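Local coordinates for bartonella effector protein (Bep) substrate of VirB T4SS (Bartonella sp. AR 15-3, PDB 4M16) that is translocated by the VirB type IV secretion system and, through its N-terminal Fic domain, probably AMPylates tyrosine or threonine residues of target proteins using ATP, at residues 181-185 and 186-190; 208-211 and 212-216. All blocks are in the same frame, centred on the assembly; numbering follows the deposited sequence.

Contact 1 (181-185 and 186-190); sequences SVVTE and ERIMR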
loop_
_atom_site.group_PDB
_atom_site.type_symbol
_atom_site.label_atom_id
_atom_site.label_comp_id
_atom_site.label_asym_id
_atom_site.label_seq_id
_atom_site.Cartn_x
_atom_site.Cartn_y
_atom_site.Cartn_z
ATOM N N SER A 181 -10.607 -5.835 -5.887
ATOM C CA SER A 181 -11.921 -5.272 -6.266
ATOM C C SER A 181 -13.120 -6.201 -6.012
ATOM O O SER A 181 -14.261 -5.777 -6.139
ATOM C CB SER A 181 -11.919 -4.844 -7.736
ATOM O OG SER A 181 -12.112 -5.962 -8.590
ATOM N N VAL A 182 -12.864 -7.466 -5.683
ATOM C CA VAL A 182 -13.893 -8.460 -5.345
ATOM C C VAL A 182 -14.648 -8.138 -4.046
ATOM O O VAL A 182 -15.754 -8.597 -3.857
ATOM C CB VAL A 182 -13.255 -9.876 -5.216
ATOM C CG1 VAL A 182 -14.214 -10.887 -4.581
ATOM C CG2 VAL A 182 -12.817 -10.372 -6.579
ATOM N N VAL A 183 -14.024 -7.394 -3.130
ATOM C CA VAL A 183 -14.644 -7.070 -1.832
ATOM C C VAL A 183 -14.697 -5.585 -1.652
ATOM O O VAL A 183 -14.097 -4.868 -2.439
ATOM C CB VAL A 183 -13.840 -7.678 -0.658
ATOM C CG1 VAL A 183 -13.934 -9.207 -0.684
ATOM C CG2 VAL A 183 -12.399 -7.214 -0.713
ATOM N N THR A 184 -15.369 -5.103 -0.615
ATOM C CA THR A 184 -15.482 -3.663 -0.399
ATOM C C THR A 184 -14.270 -3.087 0.301
ATOM O O THR A 184 -13.530 -3.789 0.998
ATOM C CB THR A 184 -16.663 -3.286 0.500
ATOM O OG1 THR A 184 -16.491 -3.907 1.782
ATOM C CG2 THR A 184 -17.973 -3.689 -0.145
ATOM N N GLU A 185 -14.090 -1.786 0.116
ATOM C CA GLU A 185 -13.185 -1.003 0.954
ATOM C C GLU A 185 -13.323 -1.344 2.448
ATOM O O GLU A 185 -12.323 -1.612 3.103
ATOM C CB GLU A 185 -13.414 0.495 0.734
ATOM C CG GLU A 185 -12.361 1.316 1.475
ATOM C CD GLU A 185 -12.390 2.801 1.177
ATOM O OE1 GLU A 185 -12.907 3.222 0.119
ATOM O OE2 GLU A 185 -11.888 3.557 2.012
ATOM N N GLU A 186 -14.541 -1.348 2.983
ATOM C CA GLU A 186 -14.742 -1.590 4.444
ATOM C C GLU A 186 -14.110 -2.938 4.864
ATOM O O GLU A 186 -13.441 -3.047 5.910
ATOM C CB GLU A 186 -16.237 -1.551 4.794
ATOM C CG GLU A 186 -16.620 -2.093 6.172
ATOM C CD GLU A 186 -18.117 -1.935 6.469
ATOM O OE1 GLU A 186 -18.956 -2.243 5.593
ATOM O OE2 GLU A 186 -18.483 -1.510 7.591
ATOM N N ARG A 187 -14.302 -3.955 4.036
ATOM C CA ARG A 187 -13.784 -5.295 4.309
ATOM C C ARG A 187 -12.244 -5.346 4.283
ATOM O O ARG A 187 -11.593 -5.924 5.165
ATOM C CB ARG A 187 -14.400 -6.264 3.307
ATOM C CG ARG A 187 -13.808 -7.656 3.281
ATOM C CD ARG A 187 -14.618 -8.599 4.102
ATOM N NE ARG A 187 -14.235 -10.005 3.900
ATOM C CZ ARG A 187 -13.172 -10.576 4.457
ATOM N NH1 ARG A 187 -12.327 -9.864 5.215
ATOM N NH2 ARG A 187 -12.959 -11.870 4.260
ATOM N N ILE A 188 -11.663 -4.717 3.280
ATOM C CA ILE A 188 -10.247 -4.585 3.198
ATOM C C ILE A 188 -9.669 -3.857 4.416
ATOM O O ILE A 188 -8.719 -4.327 5.019
ATOM C CB ILE A 188 -9.796 -3.921 1.882
ATOM C CG1 ILE A 188 -10.194 -4.792 0.687
ATOM C CG2 ILE A 188 -8.290 -3.708 1.932
ATOM C CD1 ILE A 188 -10.258 -4.041 -0.626
ATOM N N MET A 189 -10.221 -2.694 4.745
ATOM C CA MET A 189 -9.685 -1.907 5.839
ATOM C C MET A 189 -9.906 -2.556 7.225
ATOM O O MET A 189 -9.086 -2.381 8.122
ATOM C CB MET A 189 -10.202 -0.474 5.764
ATOM C CG MET A 189 -9.683 0.303 4.539
ATOM S SD MET A 189 -7.898 0.106 4.229
ATOM C CE MET A 189 -7.327 0.728 5.792
ATOM N N ARG A 190 -10.999 -3.293 7.398
ATOM C CA ARG A 190 -11.187 -4.093 8.607
ATOM C C ARG A 190 -10.122 -5.162 8.776
ATOM O O ARG A 190 -9.563 -5.320 9.863
ATOM C CB ARG A 190 -12.566 -4.751 8.623
ATOM C CG ARG A 190 -12.806 -5.518 9.918
ATOM C CD ARG A 190 -14.260 -5.899 10.076
ATOM N NE ARG A 190 -14.578 -7.099 9.299
ATOM C CZ ARG A 190 -15.192 -7.138 8.112
ATOM N NH1 ARG A 190 -15.633 -6.024 7.502
ATOM N NH2 ARG A 190 -15.389 -8.331 7.549
HETATM O O HOH W 1 -18.364 -4.161 3.370
#
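An N-cap combined with a hydrophobic staple starts helix 185-197, with Thr-184 reaching Arg-187 and Val-183 reaching Ile-188. Thr-184 is the cap residue. Its chi1 of 60° sets OG1 between its own backbone N and carbonyl carbon, turned to the first helical turn, where OG1 accepts from Arg-187 N at 3.1 Å with an N-H...O angle of 158°. A water donates to Glu-186 OE1 at 3.0 Å, at the end of an extended side chain; its link to Thr-184 OG1 is modelled so short that it stays doubtful. Meanwhile the main chain settles into helical bonding, Ile-188 N to Thr-184 O at 3.1 Å and Met-189 N to Glu-185 O at 2.9 Å.

The staple is the apolar half. Val-183, just before the cap, brings the CG2 methyl at a slant against Ile-188 CG1 at 3.6 Å, with Ile-188 CD1 nearly as close, while its CB rests on Arg-187 CG at 3.9 Å. Arg-187 then bends at chi2 (97°), carrying its guanidinium away to a salt bridge with Asp-213 on helix 200-214, modelled doubtfully short. Leu-210 and Ile-214 of that helix also touch Val-183, and His-164 of helix 159-174 touches Ile-188.

Chemically, the start of the helix is fixed twice: the threonine hydroxyl caps an amide of the first turn, and an apolar pair spans the cap. Glu-185 and Glu-186, in the first turn, would probably interact favourably with the positive end of the helix dipole.

Contact 2 (208-211 and 212-216); sequences KSLF and EDISN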
loop_
_atom_site.group_PDB
_atom_site.type_symbol
_atom_site.label_atom_id
_atom_site.label_comp_id
_atom_site.label_asym_id
_atom_site.label_seq_id
_atom_site.Cartn_x
_atom_site.Cartn_y
_atom_site.Cartn_z
ATOM N N LYS A 208 -6.043 -13.488 6.650
ATOM C CA LYS A 208 -6.227 -14.725 5.875
ATOM C C LYS A 208 -7.629 -14.828 5.239
ATOM O O LYS A 208 -7.747 -15.268 4.093
ATOM C CB LYS A 208 -5.996 -15.940 6.726
ATOM C CG LYS A 208 -6.033 -17.249 5.925
ATOM C CD LYS A 208 -5.581 -18.411 6.780
ATOM C CE LYS A 208 -5.745 -19.736 6.064
ATOM N NZ LYS A 208 -5.200 -20.809 6.905
ATOM N N SER A 209 -8.676 -14.434 5.971
ATOM C CA SER A 209 -10.060 -14.472 5.427
ATOM C C SER A 209 -10.159 -13.590 4.212
ATOM O O SER A 209 -10.728 -13.993 3.193
ATOM C CB SER A 209 -11.123 -13.977 6.415
ATOM O OG SER A 209 -10.772 -14.360 7.715
ATOM N N LEU A 210 -9.557 -12.411 4.304
ATOM C CA LEU A 210 -9.536 -11.489 3.138
ATOM C C LEU A 210 -8.851 -12.134 1.960
ATOM O O LEU A 210 -9.357 -12.107 0.847
ATOM C CB LEU A 210 -8.871 -10.169 3.464
ATOM C CG LEU A 210 -8.697 -9.211 2.250
ATOM C CD1 LEU A 210 -10.064 -8.689 1.804
ATOM C CD2 LEU A 210 -7.767 -8.038 2.520
ATOM N N PHE A 211 -7.676 -12.711 2.201
ATOM C CA PHE A 211 -6.914 -13.334 1.118
ATOM C C PHE A 211 -7.634 -14.531 0.477
ATOM O O PHE A 211 -7.561 -14.732 -0.753
ATOM C CB PHE A 211 -5.457 -13.605 1.533
ATOM C CG PHE A 211 -4.577 -12.408 1.282
ATOM C CD1 PHE A 211 -4.654 -11.298 2.084
ATOM C CD2 PHE A 211 -3.803 -12.337 0.154
ATOM C CE1 PHE A 211 -3.922 -10.156 1.802
ATOM C CE2 PHE A 211 -3.061 -11.210 -0.125
ATOM C CZ PHE A 211 -3.092 -10.119 0.706
ATOM N N GLU A 212 -8.336 -15.301 1.280
ATOM C CA GLU A 212 -9.123 -16.415 0.740
ATOM C C GLU A 212 -10.253 -15.889 -0.205
ATOM O O GLU A 212 -10.459 -16.402 -1.290
ATOM C CB GLU A 212 -9.648 -17.280 1.873
ATOM C CG GLU A 212 -8.497 -18.103 2.462
ATOM C CD GLU A 212 -8.844 -18.915 3.693
ATOM O OE1 GLU A 212 -9.972 -18.768 4.214
ATOM O OE2 GLU A 212 -7.962 -19.697 4.164
ATOM N N ASP A 213 -10.896 -14.820 0.204
ATOM C CA ASP A 213 -12.000 -14.222 -0.533
ATOM C C ASP A 213 -11.585 -13.621 -1.891
ATOM O O ASP A 213 -12.398 -13.600 -2.832
ATOM C CB ASP A 213 -12.583 -13.086 0.310
ATOM C CG ASP A 213 -13.451 -13.594 1.468
ATOM O OD1 ASP A 213 -13.735 -14.782 1.506
ATOM O OD2 ASP A 213 -13.857 -12.772 2.342
ATOM N N ILE A 214 -10.353 -13.095 -1.983
ATOM C CA ILE A 214 -9.948 -12.353 -3.180
ATOM C C ILE A 214 -9.087 -13.195 -4.136
ATOM O O ILE A 214 -8.603 -12.685 -5.169
ATOM C CB ILE A 214 -9.228 -11.004 -2.842
ATOM C CG1 ILE A 214 -7.855 -11.255 -2.225
ATOM C CG2 ILE A 214 -10.142 -10.099 -2.014
ATOM C CD1 ILE A 214 -7.050 -10.015 -1.958
ATOM N N SER A 215 -8.910 -14.477 -3.809
ATOM C CA SER A 215 -7.930 -15.312 -4.536
ATOM C C SER A 215 -8.579 -16.436 -5.345
ATOM O O SER A 215 -8.021 -17.516 -5.495
ATOM C CB SER A 215 -6.868 -15.883 -3.596
ATOM O OG SER A 215 -7.450 -16.630 -2.588
ATOM N N ASN A 216 -9.740 -16.139 -5.908
ATOM C CA ASN A 216 -10.508 -17.134 -6.692
ATOM C C ASN A 216 -10.843 -18.431 -5.932
ATOM O O ASN A 216 -10.542 -19.544 -6.393
ATOM C CB ASN A 216 -9.716 -17.467 -7.934
ATOM C CG ASN A 216 -10.493 -18.333 -8.873
ATOM O OD1 ASN A 216 -11.739 -18.358 -8.827
ATOM N ND2 ASN A 216 -9.781 -19.062 -9.734
#
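The carboxylate of Glu-212 has Lys-208 above one face: Lys-208 CG stands over the plane, 4.0 Å from Glu-212 CD, and the Lys-208 carbonyl oxygen lies over that same face at 3.8 Å from CD. Beyond CG the fully extended lysine chain slides out past OE2; the model places CE unusually near that oxygen, so the exact approach is doubtful. Lys-208 NZ ends 4.0 Å from Glu-212 OE2, too far for a salt bridge, though the opposite charges probably still attract.

One residue along, the carboxylate of Asp-213, whose outside partner is Arg-187, is met face-on by a main-chain oxygen. Ser-209 O sits over its centre, 3.2 Å from Asp-213 CG and about equally far from both carboxylate oxygens. The buried ring of Phe-211 turns instead to helix 135-152, where it meets Phe-146 edge-to-face and packs with Ile-139, Thr-142 and Val-143.

Toward helix 185-197, where Leu-210 also packs on Ile-188 and Ala-191, Leu-210 CD1 touches Ile-214 CG2 at 4.1 Å. The backbone bonds Glu-212 N to Lys-208 O and Asp-213 N to Ser-209 O are regular, whereas those from Ile-214 N to Leu-210 O and Phe-211 O are weak; Ile-214 also has backbone bonding with Asp-179. The carbonyl of Phe-211 gains a stronger donor in Ser-215, whose chi1 of 58° swings OG back to Phe-211 O at 2.6 Å, tilted 20° from the carbonyl plane.

Side chains paired four residues apart, and a serine hydroxyl closing onto a carbonyl of the preceding turn, mark the C-terminal part of helix 200-214, an amphipathic helix of the Fic domain wedged between helix 185-197 on the Leu-210 side and helix 135-152 on the Phe-211 side.

How the contacts relate
Contact 1 comes first along the chain and contact 2 second, without overlap: one is the start of helix 185-197, the other lies toward the C-terminal end of helix 200-214, the next helix. Their centres lie about 11 Å apart, on the same side of the chain's centre, and they touch directly. Beyond the charged pair that joins them, Val-182 CG1 approaches Asp-213 O at 3.7 Å. The beginning of one helix is thereby fastened to the C-terminal part of the next, as in a helical hairpin. Contact 1 also reaches helix 159-174, and contact 2 helix 135-152, so the pair is tied to the helices of the Fic core.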